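Local coordinates for rhamnogalacturonan endolyase YesW (Bacillus subtilis, PDB 2ZUX), which cleaves the rhamnogalacturonan backbone of plant cell-wall pectin by endo-type elimination, releasing oligosaccharides, and needs calcium or manganese for activity, at residues V94-P99 and L130-D135; D150-A155 and L163-L168; T202-G207 and T238-V243. One frame throughout, in Å; residues are numbered along the deposited sequence.

Contact 1: residues V94-P99 and L130-D135; sequences VPLDKP and LILKWD. With RAM (alpha-L-rhamnopyranose), chain N.
Residues 94-99 run over strand 129-136 in nearly the same direction, 28° apart end to end, their CA atoms no closer than the 8.2 Å between Pro-99 CA and Trp-134 CA. The gap is filled mainly by side chains, with Asp-97 O and Lys-98 CA also reaching the Trp-134 ring. Pro-99 and Trp-134 make the closest part of it. The proline CD sits over the centre of the indole's six-membered ring, 3.3 Å from the centroid and 5° off the ring normal, a CH-pi contact. On the opposite face of the indole, CD2 of Leu-132 lies toward the rim. Leu-96 fits beside this group: its CD1 meets Trp-134 CH2 at 3.7 Å, and its CD2 meets Leu-132 CD2 at 3.9 Å, the two leucines crossing at about a right angle. Further back, Val-94 CG2 and Leu-130 CD1 approach more loosely, at 4.3 Å. The family has a beta-propeller fold, and here the end of strand 91-95, which belongs to one sheet, passes across another that contains strand 129-136. The Trp-134 CG lies anti to its carbonyl carbon (chi1 -70°), which brings the indole under Pro-99, while NE1 bonds to Asp-154 OD2 on the adjacent strand. Asp-135 accepts a hydrogen bond at OD2 from rhamnose O3, 2.7 Å away. Asn-115 binds the same sugar, and Ser-139 bonds to Asp-135 OD2.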
loop_
_atom_site.group_PDB
_atom_site.type_symbol
_atom_site.label_atom_id
_atom_site.label_comp_id
_atom_site.label_asym_id
_atom_site.label_seq_id
_atom_site.Cartn_x
_atom_site.Cartn_y
_atom_site.Cartn_z
ATOM N N VAL A 94 9.072 -17.179 0.794
ATOM C CA VAL A 94 9.761 -16.777 -0.420
ATOM C C VAL A 94 11.216 -16.536 -0.032
ATOM O O VAL A 94 11.518 -15.550 0.633
ATOM C CB VAL A 94 9.147 -15.481 -1.017
ATOM C CG1 VAL A 94 9.829 -15.119 -2.334
ATOM C CG2 VAL A 94 7.637 -15.634 -1.227
ATOM N N PRO A 95 12.128 -17.459 -0.410
ATOM C CA PRO A 95 13.532 -17.247 -0.063
ATOM C C PRO A 95 14.072 -16.004 -0.761
ATOM O O PRO A 95 13.708 -15.727 -1.906
ATOM C CB PRO A 95 14.227 -18.502 -0.603
ATOM C CG PRO A 95 13.314 -19.025 -1.658
ATOM C CD PRO A 95 11.930 -18.704 -1.175
ATOM N N LEU A 96 14.934 -15.277 -0.060
ATOM C CA LEU A 96 15.510 -14.041 -0.585
ATOM C C LEU A 96 16.989 -14.206 -0.884
ATOM O O LEU A 96 17.668 -15.049 -0.291
ATOM C CB LEU A 96 15.317 -12.892 0.413
ATOM C CG LEU A 96 13.864 -12.539 0.763
ATOM C CD1 LEU A 96 13.810 -11.479 1.844
ATOM C CD2 LEU A 96 13.113 -12.076 -0.480
ATOM N N ASP A 97 17.478 -13.394 -1.809
ATOM C CA ASP A 97 18.913 -13.276 -2.049
ATOM C C ASP A 97 19.390 -12.067 -1.254
ATOM O O ASP A 97 19.359 -10.934 -1.737
ATOM C CB ASP A 97 19.211 -13.122 -3.543
ATOM C CG ASP A 97 20.689 -12.882 -3.825
ATOM O OD1 ASP A 97 21.539 -13.308 -3.012
ATOM O OD2 ASP A 97 21.001 -12.265 -4.864
ATOM N N LYS A 98 19.799 -12.305 -0.018
ATOM C CA LYS A 98 20.164 -11.215 0.869
ATOM C C LYS A 98 21.450 -10.559 0.377
ATOM O O LYS A 98 22.468 -11.238 0.196
ATOM C CB LYS A 98 20.305 -11.721 2.308
ATOM C CG LYS A 98 20.494 -10.628 3.352
ATOM C CD LYS A 98 20.492 -11.225 4.748
ATOM C CE LYS A 98 20.755 -10.179 5.802
ATOM N NZ LYS A 98 20.875 -10.814 7.141
ATOM N N PRO A 99 21.407 -9.237 0.137
ATOM C CA PRO A 99 22.589 -8.542 -0.364
ATOM C C PRO A 99 23.664 -8.484 0.694
ATOM O O PRO A 99 23.360 -8.356 1.881
ATOM C CB PRO A 99 22.092 -7.121 -0.647
ATOM C CG PRO A 99 20.602 -7.159 -0.500
ATOM C CD PRO A 99 20.258 -8.333 0.323
ATOM N N LEU A 130 6.345 -10.043 -5.949
ATOM C CA LEU A 130 6.716 -9.117 -4.888
ATOM C C LEU A 130 7.885 -8.251 -5.332
ATOM O O LEU A 130 8.898 -8.766 -5.809
ATOM C CB LEU A 130 7.094 -9.895 -3.632
ATOM C CG LEU A 130 5.899 -10.418 -2.838
ATOM C CD1 LEU A 130 6.290 -11.612 -1.973
ATOM C CD2 LEU A 130 5.262 -9.299 -2.006
ATOM N N ILE A 131 7.728 -6.936 -5.180
ATOM C CA ILE A 131 8.799 -5.983 -5.445
ATOM C C ILE A 131 9.265 -5.493 -4.077
ATOM O O ILE A 131 8.495 -4.847 -3.352
ATOM C CB ILE A 131 8.315 -4.801 -6.335
ATOM C CG1 ILE A 131 7.641 -5.302 -7.627
ATOM C CG2 ILE A 131 9.463 -3.830 -6.642
ATOM C CD1 ILE A 131 8.507 -6.183 -8.522
ATOM N N LEU A 132 10.507 -5.817 -3.721
ATOM C CA LEU A 132 11.023 -5.598 -2.380
ATOM C C LEU A 132 12.133 -4.569 -2.316
ATOM O O LEU A 132 13.088 -4.627 -3.097
ATOM C CB LEU A 132 11.557 -6.920 -1.828
ATOM C CG LEU A 132 12.207 -6.898 -0.439
ATOM C CD1 LEU A 132 11.156 -6.635 0.628
ATOM C CD2 LEU A 132 12.931 -8.207 -0.177
ATOM N N LYS A 133 12.008 -3.641 -1.369
ATOM C CA LYS A 133 13.069 -2.681 -1.090
ATOM C C LYS A 133 13.918 -3.211 0.055
ATOM O O LYS A 133 13.390 -3.599 1.100
ATOM C CB LYS A 133 12.474 -1.313 -0.738
ATOM C CG LYS A 133 13.511 -0.214 -0.457
ATOM C CD LYS A 133 12.849 1.119 -0.079
ATOM C CE LYS A 133 12.290 1.064 1.332
ATOM N NZ LYS A 133 11.513 2.295 1.697
ATOM N N TRP A 134 15.235 -3.226 -0.160
ATOM C CA TRP A 134 16.199 -3.542 0.891
ATOM C C TRP A 134 16.649 -2.249 1.566
ATOM O O TRP A 134 16.816 -1.210 0.902
ATOM C CB TRP A 134 17.420 -4.245 0.294
ATOM C CG TRP A 134 17.131 -5.627 -0.190
ATOM C CD1 TRP A 134 16.818 -6.010 -1.460
ATOM C CD2 TRP A 134 17.125 -6.818 0.609
ATOM N NE1 TRP A 134 16.628 -7.381 -1.508
ATOM C CE2 TRP A 134 16.796 -7.895 -0.248
ATOM C CE3 TRP A 134 17.362 -7.080 1.964
ATOM C CZ2 TRP A 134 16.713 -9.224 0.207
ATOM C CZ3 TRP A 134 17.271 -8.397 2.416
ATOM C CH2 TRP A 134 16.945 -9.447 1.537
ATOM N N ASP A 135 16.860 -2.302 2.878
ATOM C CA ASP A 135 17.284 -1.121 3.625
ATOM C C ASP A 135 18.632 -1.374 4.276
ATOM O O ASP A 135 18.790 -2.349 5.022
ATOM C CB ASP A 135 16.256 -0.755 4.697
ATOM C CG ASP A 135 16.433 0.656 5.207
ATOM O OD1 ASP A 135 16.426 1.600 4.383
ATOM O OD2 ASP A 135 16.552 0.817 6.434
HETATM C C1 RAM N . 15.301 0.909 11.628
HETATM C C2 RAM N . 15.284 0.956 10.090
HETATM C C3 RAM N . 15.057 -0.410 9.435
HETATM C C4 RAM N . 13.948 -1.161 10.159
HETATM C C5 RAM N . 14.394 -1.363 11.603
HETATM C C6 RAM N . 13.386 -2.184 12.388
HETATM O O1 RAM N . 16.627 0.812 12.094
HETATM O O2 RAM N . 14.293 1.868 9.666
HETATM O O3 RAM N . 14.758 -0.259 8.065
HETATM O O4 RAM N . 13.578 -2.380 9.535
HETATM O O5 RAM N . 14.504 -0.100 12.239
#

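Contact 2: residues D150-A155 and L163-L168; sequences DVLIDA and LWRINL. With RAM (alpha-L-rhamnopyranose), chain O.
Trp-164 lays one face of its indole against Ala-155, whose CB is 3.4 Å from CE2. Its CG lies between the backbone N and the carbonyl carbon (chi1 47°), which turns the ring back over the partner strand. There its edge meets Ile-153 O, with CZ3 3.3 Å away. NE1 bonds to Gly-236 O. Ile-153 CG2 touches the same end of the ring. The face with Asp-154, Arg-165 and Asn-167 is largely polar, with Leu-152 among them. Arg-165 forms a side-on salt bridge with Asp-154: NE bonds to OD1 at 2.8 Å and NH2 to OD2 at 2.9 Å. Both bonds are nearly straight and use the syn lone pairs. The carboxylate and guanidinium planes are 13° apart. NH2 also bonds to Asp-97 O. A leucine in place of Arg-165 would probably leave the buried Asp-154 carboxylate without its counter-charge and Asp-97 O without this donor. Leu-152 packs CD2 on the Asn-167 amide, 3.5 Å from CG. Asn-167 ND2 in turn reaches Asp-150 OD2 at 3.0 Å, from above the carboxylate plane. Asp-150 OD1 takes a hydrogen bond from rhamnose O1, 2.7 Å away, so the amide probably helps to position a carboxylate that binds the sugar. Between the strands, Ile-153 and Ile-166 exchange two backbone bonds as a hydrogen-bonded pair. The arrangement is an antiparallel beta hairpin, and it closes one edge of a propeller sheet.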
loop_
_atom_site.group_PDB
_atom_site.type_symbol
_atom_site.label_atom_id
_atom_site.label_comp_id
_atom_site.label_asym_id
_atom_site.label_seq_id
_atom_site.Cartn_x
_atom_site.Cartn_y
_atom_site.Cartn_z
ATOM N N ASP A 150 23.760 1.706 -0.440
ATOM C CA ASP A 150 22.891 1.672 -1.615
ATOM C C ASP A 150 21.512 1.124 -1.280
ATOM O O ASP A 150 21.382 0.201 -0.475
ATOM C CB ASP A 150 23.492 0.768 -2.700
ATOM C CG ASP A 150 24.704 1.373 -3.395
ATOM O OD1 ASP A 150 24.893 2.609 -3.358
ATOM O OD2 ASP A 150 25.447 0.577 -4.017
ATOM N N VAL A 151 20.501 1.685 -1.934
ATOM C CA VAL A 151 19.145 1.144 -1.880
ATOM C C VAL A 151 19.000 0.146 -3.024
ATOM O O VAL A 151 19.328 0.453 -4.174
ATOM C CB VAL A 151 18.104 2.264 -2.019
ATOM C CG1 VAL A 151 16.667 1.714 -1.953
ATOM C CG2 VAL A 151 18.324 3.320 -0.950
ATOM N N LEU A 152 18.548 -1.058 -2.695
ATOM C CA LEU A 152 18.363 -2.117 -3.681
ATOM C C LEU A 152 16.892 -2.468 -3.760
ATOM O O LEU A 152 16.216 -2.518 -2.731
ATOM C CB LEU A 152 19.174 -3.354 -3.284
ATOM C CG LEU A 152 20.633 -3.066 -2.900
ATOM C CD1 LEU A 152 21.273 -4.263 -2.269
ATOM C CD2 LEU A 152 21.433 -2.623 -4.105
ATOM N N ILE A 153 16.411 -2.706 -4.977
ATOM C CA ILE A 153 15.027 -3.105 -5.224
ATOM C C ILE A 153 15.076 -4.403 -6.006
ATOM O O ILE A 153 15.706 -4.466 -7.070
ATOM C CB ILE A 153 14.256 -2.066 -6.097
ATOM C CG1 ILE A 153 14.408 -0.625 -5.574
ATOM C CG2 ILE A 153 12.798 -2.508 -6.290
ATOM C CD1 ILE A 153 13.777 -0.372 -4.236
ATOM N N ASP A 154 14.412 -5.434 -5.479
ATOM C CA ASP A 154 14.363 -6.745 -6.135
ATOM C C ASP A 154 12.949 -7.092 -6.568
ATOM O O ASP A 154 11.981 -6.611 -5.984
ATOM C CB ASP A 154 14.785 -7.856 -5.169
ATOM C CG ASP A 154 16.256 -7.846 -4.817
ATOM O OD1 ASP A 154 17.031 -7.000 -5.301
ATOM O OD2 ASP A 154 16.648 -8.730 -4.025
ATOM N N ALA A 155 12.838 -7.980 -7.553
ATOM C CA ALA A 155 11.562 -8.625 -7.871
ATOM C C ALA A 155 11.672 -10.118 -7.645
ATOM O O ALA A 155 12.621 -10.746 -8.127
ATOM C CB ALA A 155 11.157 -8.349 -9.299
ATOM N N LEU A 163 13.889 -12.308 -10.048
ATOM C CA LEU A 163 13.859 -11.850 -11.433
ATOM C C LEU A 163 14.945 -10.840 -11.754
ATOM O O LEU A 163 15.503 -10.865 -12.851
ATOM C CB LEU A 163 12.484 -11.292 -11.796
ATOM C CG LEU A 163 11.322 -12.276 -11.631
ATOM C CD1 LEU A 163 10.019 -11.602 -11.989
ATOM C CD2 LEU A 163 11.523 -13.537 -12.480
ATOM N N TRP A 164 15.227 -9.952 -10.801
ATOM C CA TRP A 164 16.225 -8.906 -10.975
ATOM C C TRP A 164 16.469 -8.133 -9.700
ATOM O O TRP A 164 15.702 -8.239 -8.737
ATOM C CB TRP A 164 15.809 -7.924 -12.078
ATOM C CG TRP A 164 14.387 -7.418 -12.015
ATOM C CD1 TRP A 164 13.330 -7.880 -12.744
ATOM C CD2 TRP A 164 13.876 -6.340 -11.215
ATOM N NE1 TRP A 164 12.195 -7.164 -12.453
ATOM C CE2 TRP A 164 12.501 -6.208 -11.522
ATOM C CE3 TRP A 164 14.442 -5.473 -10.269
ATOM C CZ2 TRP A 164 11.682 -5.254 -10.907
ATOM C CZ3 TRP A 164 13.622 -4.524 -9.653
ATOM C CH2 TRP A 164 12.259 -4.422 -9.987
ATOM N N ARG A 165 17.552 -7.364 -9.730
ATOM C CA ARG A 165 17.873 -6.369 -8.721
ATOM C C ARG A 165 18.251 -5.072 -9.416
ATOM O O ARG A 165 19.063 -5.072 -10.352
ATOM C CB ARG A 165 19.042 -6.833 -7.840
ATOM C CG ARG A 165 19.641 -5.742 -6.926
ATOM C CD ARG A 165 20.549 -6.327 -5.853
ATOM N NE ARG A 165 19.792 -7.282 -5.048
ATOM C CZ ARG A 165 20.315 -8.262 -4.319
ATOM N NH1 ARG A 165 21.635 -8.429 -4.235
ATOM N NH2 ARG A 165 19.507 -9.074 -3.654
ATOM N N ILE A 166 17.659 -3.977 -8.947
ATOM C CA ILE A 166 18.058 -2.626 -9.323
ATOM C C ILE A 166 18.838 -2.041 -8.154
ATOM O O ILE A 166 18.407 -2.143 -7.002
ATOM C CB ILE A 166 16.818 -1.746 -9.625
ATOM C CG1 ILE A 166 16.132 -2.226 -10.904
ATOM C CG2 ILE A 166 17.181 -0.241 -9.711
ATOM C CD1 ILE A 166 14.798 -1.563 -11.175
ATOM N N ASN A 167 19.992 -1.449 -8.446
ATOM C CA ASN A 167 20.772 -0.764 -7.432
ATOM C C ASN A 167 20.676 0.735 -7.689
ATOM O O ASN A 167 21.189 1.227 -8.695
ATOM C CB ASN A 167 22.235 -1.225 -7.470
ATOM C CG ASN A 167 23.069 -0.584 -6.377
ATOM O OD1 ASN A 167 22.760 0.514 -5.913
ATOM N ND2 ASN A 167 24.120 -1.268 -5.948
ATOM N N LEU A 168 20.010 1.466 -6.798
ATOM C CA LEU A 168 19.769 2.885 -7.067
ATOM C C LEU A 168 21.047 3.724 -7.020
ATOM O O LEU A 168 21.097 4.805 -7.604
ATOM C CB LEU A 168 18.682 3.446 -6.146
ATOM C CG LEU A 168 17.276 2.987 -6.554
ATOM C CD1 LEU A 168 16.315 3.134 -5.410
ATOM C CD2 LEU A 168 16.767 3.765 -7.765
HETATM C C1 RAM O . 28.161 2.210 -3.620
HETATM C C2 RAM O . 29.595 2.378 -4.116
HETATM C C3 RAM O . 30.256 3.567 -3.422
HETATM C C4 RAM O . 30.096 3.485 -1.904
HETATM C C5 RAM O . 28.619 3.314 -1.531
HETATM C C6 RAM O . 28.417 3.148 -0.028
HETATM O O1 RAM O . 27.357 3.260 -4.117
HETATM O O2 RAM O . 30.313 1.193 -3.840
HETATM O O3 RAM O . 31.627 3.612 -3.751
HETATM O O4 RAM O . 30.653 4.638 -1.304
HETATM O O5 RAM O . 28.103 2.174 -2.199
#

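Contact 3: residues T202-G207 and T238-V243; sequences TKDGTG and TGKELV. With RAM (alpha-L-rhamnopyranose), chain P.
Asp-204 opens a type I beta turn that ends at Gly-207, and its side chain ties this turn to the start of strand 241-246, an outer strand of a four-stranded propeller sheet. OD2 accepts from Glu-241 N at 2.9 Å. The N-H points almost straight at it (177°), on the anti side and tilted out of the carboxylate plane. The other oxygen works within the turn. OD1 takes Thr-206 N from above the carboxylate plane, which makes an Asx turn, and Thr-206 OG1 at 2.7 Å on the syn side. Lys-208 N is a further donor to OD1. The Asp-204 CG stands between the backbone N and the carbonyl carbon (chi1 81°), and this lets one carboxylate serve its own turn and the neighbouring strand together. Several bonds thus fix its rotation. Thr-206 takes the same kind of chi1, 73°. Its OG1 then faces Asp-204, while CG2 is left to lie against Lys-240 CB at 3.8 Å. The Lys-240 chain bends at chi3 and its amine runs off past the turn. Glu-241 is extended, and its carboxylate reaches out to a salt bridge with Lys-208 and a hydrogen bond with Thr-244. The backbones meet at two glycines, Gly-205 and Gly-239, with CA atoms 4.1 Å apart. A CB on Gly-205 would run into Thr-238 O and Gly-239 CA. Gly-205 N bonds to Gly-239 O at 2.8 Å, from above the carbonyl plane. Within 238-243, Thr-238 OG1 accepts from Lys-240 N in an ST turn and is also hydrogen-bonded to Gln-235 OE1. A water donates to Thr-238 O at 2.8 Å and only weakly to Gly-205 O.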
loop_
_atom_site.group_PDB
_atom_site.type_symbol
_atom_site.label_atom_id
_atom_site.label_comp_id
_atom_site.label_asym_id
_atom_site.label_seq_id
_atom_site.Cartn_x
_atom_site.Cartn_y
_atom_site.Cartn_z
ATOM N N THR A 202 22.532 4.972 -11.017
ATOM C CA THR A 202 21.518 3.940 -10.825
ATOM C C THR A 202 21.774 2.838 -11.852
ATOM O O THR A 202 21.996 3.131 -13.027
ATOM C CB THR A 202 20.104 4.514 -11.004
ATOM O OG1 THR A 202 19.829 5.441 -9.941
ATOM C CG2 THR A 202 19.045 3.395 -11.007
ATOM N N LYS A 203 21.759 1.586 -11.398
ATOM C CA LYS A 203 22.018 0.442 -12.265
ATOM C C LYS A 203 20.740 -0.379 -12.409
ATOM O O LYS A 203 20.159 -0.823 -11.407
ATOM C CB LYS A 203 23.153 -0.398 -11.678
ATOM C CG LYS A 203 23.674 -1.494 -12.602
ATOM C CD LYS A 203 25.048 -2.024 -12.170
ATOM C CE LYS A 203 25.030 -2.615 -10.764
ATOM N NZ LYS A 203 24.226 -3.868 -10.644
ATOM N N ASP A 204 20.301 -0.577 -13.648
ATOM C CA ASP A 204 19.060 -1.296 -13.889
ATOM C C ASP A 204 19.246 -2.802 -13.702
ATOM O O ASP A 204 20.356 -3.269 -13.394
ATOM C CB ASP A 204 18.398 -0.878 -15.223
ATOM C CG ASP A 204 18.986 -1.558 -16.466
ATOM O OD1 ASP A 204 19.834 -2.464 -16.369
ATOM O OD2 ASP A 204 18.549 -1.161 -17.566
ATOM N N GLY A 205 18.156 -3.551 -13.858
ATOM C CA GLY A 205 18.178 -4.980 -13.591
ATOM C C GLY A 205 19.034 -5.786 -14.550
ATOM O O GLY A 205 19.330 -6.949 -14.277
ATOM N N THR A 206 19.427 -5.172 -15.663
ATOM C CA THR A 206 20.320 -5.823 -16.636
ATOM C C THR A 206 21.772 -5.392 -16.454
ATOM O O THR A 206 22.636 -5.774 -17.240
ATOM C CB THR A 206 19.913 -5.540 -18.101
ATOM O OG1 THR A 206 20.235 -4.187 -18.460
ATOM C CG2 THR A 206 18.435 -5.819 -18.340
ATOM N N GLY A 207 22.036 -4.587 -15.433
ATOM C CA GLY A 207 23.386 -4.117 -15.165
ATOM C C GLY A 207 23.821 -2.883 -15.931
ATOM O O GLY A 207 25.016 -2.561 -15.960
ATOM N N THR A 238 12.062 -7.657 -16.056
ATOM C CA THR A 238 13.519 -7.683 -16.227
ATOM C C THR A 238 14.252 -6.610 -15.430
ATOM O O THR A 238 15.467 -6.699 -15.248
ATOM C CB THR A 238 13.895 -7.408 -17.675
ATOM O OG1 THR A 238 13.369 -6.125 -18.038
ATOM C CG2 THR A 238 13.372 -8.510 -18.614
ATOM N N GLY A 239 13.535 -5.570 -15.000
ATOM C CA GLY A 239 14.172 -4.442 -14.328
ATOM C C GLY A 239 14.941 -3.556 -15.295
ATOM O O GLY A 239 15.712 -2.701 -14.872
ATOM N N LYS A 240 14.747 -3.768 -16.595
ATOM C CA LYS A 240 15.446 -2.984 -17.613
ATOM C C LYS A 240 14.860 -1.577 -17.692
ATOM O O LYS A 240 13.644 -1.402 -17.640
ATOM C CB LYS A 240 15.339 -3.683 -18.975
ATOM C CG LYS A 240 16.080 -2.992 -20.113
ATOM C CD LYS A 240 15.873 -3.727 -21.430
ATOM C CE LYS A 240 14.415 -3.687 -21.886
ATOM N NZ LYS A 240 14.220 -4.362 -23.209
ATOM N N GLU A 241 15.733 -0.582 -17.827
ATOM C CA GLU A 241 15.299 0.793 -18.052
ATOM C C GLU A 241 14.472 0.872 -19.340
ATOM O O GLU A 241 14.937 0.443 -20.405
ATOM C CB GLU A 241 16.522 1.703 -18.178
ATOM C CG GLU A 241 16.205 3.160 -18.515
ATOM C CD GLU A 241 17.421 3.928 -18.976
ATOM O OE1 GLU A 241 18.271 3.345 -19.683
ATOM O OE2 GLU A 241 17.532 5.124 -18.650
ATOM N N LEU A 242 13.254 1.399 -19.251
ATOM C CA LEU A 242 12.437 1.641 -20.444
ATOM C C LEU A 242 12.546 3.084 -20.917
ATOM O O LEU A 242 12.791 3.345 -22.095
ATOM C CB LEU A 242 10.970 1.275 -20.200
ATOM C CG LEU A 242 10.667 -0.213 -20.006
ATOM C CD1 LEU A 242 9.214 -0.421 -19.595
ATOM C CD2 LEU A 242 10.990 -1.017 -21.280
ATOM N N VAL A 243 12.374 4.019 -19.989
ATOM C CA VAL A 243 12.493 5.449 -20.279
ATOM C C VAL A 243 12.952 6.164 -19.018
ATOM O O VAL A 243 12.523 5.819 -17.907
ATOM C CB VAL A 243 11.154 6.058 -20.791
ATOM C CG1 VAL A 243 10.034 5.853 -19.782
ATOM C CG2 VAL A 243 11.309 7.536 -21.124
HETATM C C1 RAM P . 29.860 2.412 -11.457
HETATM C C2 RAM P . 28.909 3.222 -10.577
HETATM C C3 RAM P . 27.561 2.508 -10.467
HETATM C C4 RAM P . 27.759 1.080 -9.970
HETATM C C5 RAM P . 28.762 0.353 -10.870
HETATM C C6 RAM P . 29.082 -1.051 -10.363
HETATM O O1 RAM P . 29.397 2.407 -12.792
HETATM O O2 RAM P . 29.489 3.383 -9.299
HETATM O O3 RAM P . 26.686 3.200 -9.604
HETATM O O4 RAM P . 26.513 0.420 -9.984
HETATM O O5 RAM P . 29.979 1.083 -10.966
HETATM O O HOH W 1 17.153 -8.763 -16.070
#

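Overall arrangement
The three contacts follow one another along the chain and lie on the same side of its centre. Contacts 1 and 2 have centres 8 Å apart and share a sheet, in which strands 129-136 and 152-156 are neighbours. Leu-132 N lies 2.8 Å from Asp-154 O, and Pro-99 CB packs on Leu-152 CD1 at 3.4 Å. Contact 3 is about 9 Å from contact 2, centre to centre. Asn-167 O lies 2.8 Å from Lys-203 N. Contacts 1 and 3 do not touch, their nearest atoms being about 8 Å apart. Contact 1 holds Asp-135 of the substrate site; Asp-150 of contact 2 and Lys-203 of contact 3 belong to two further rhamnose pockets.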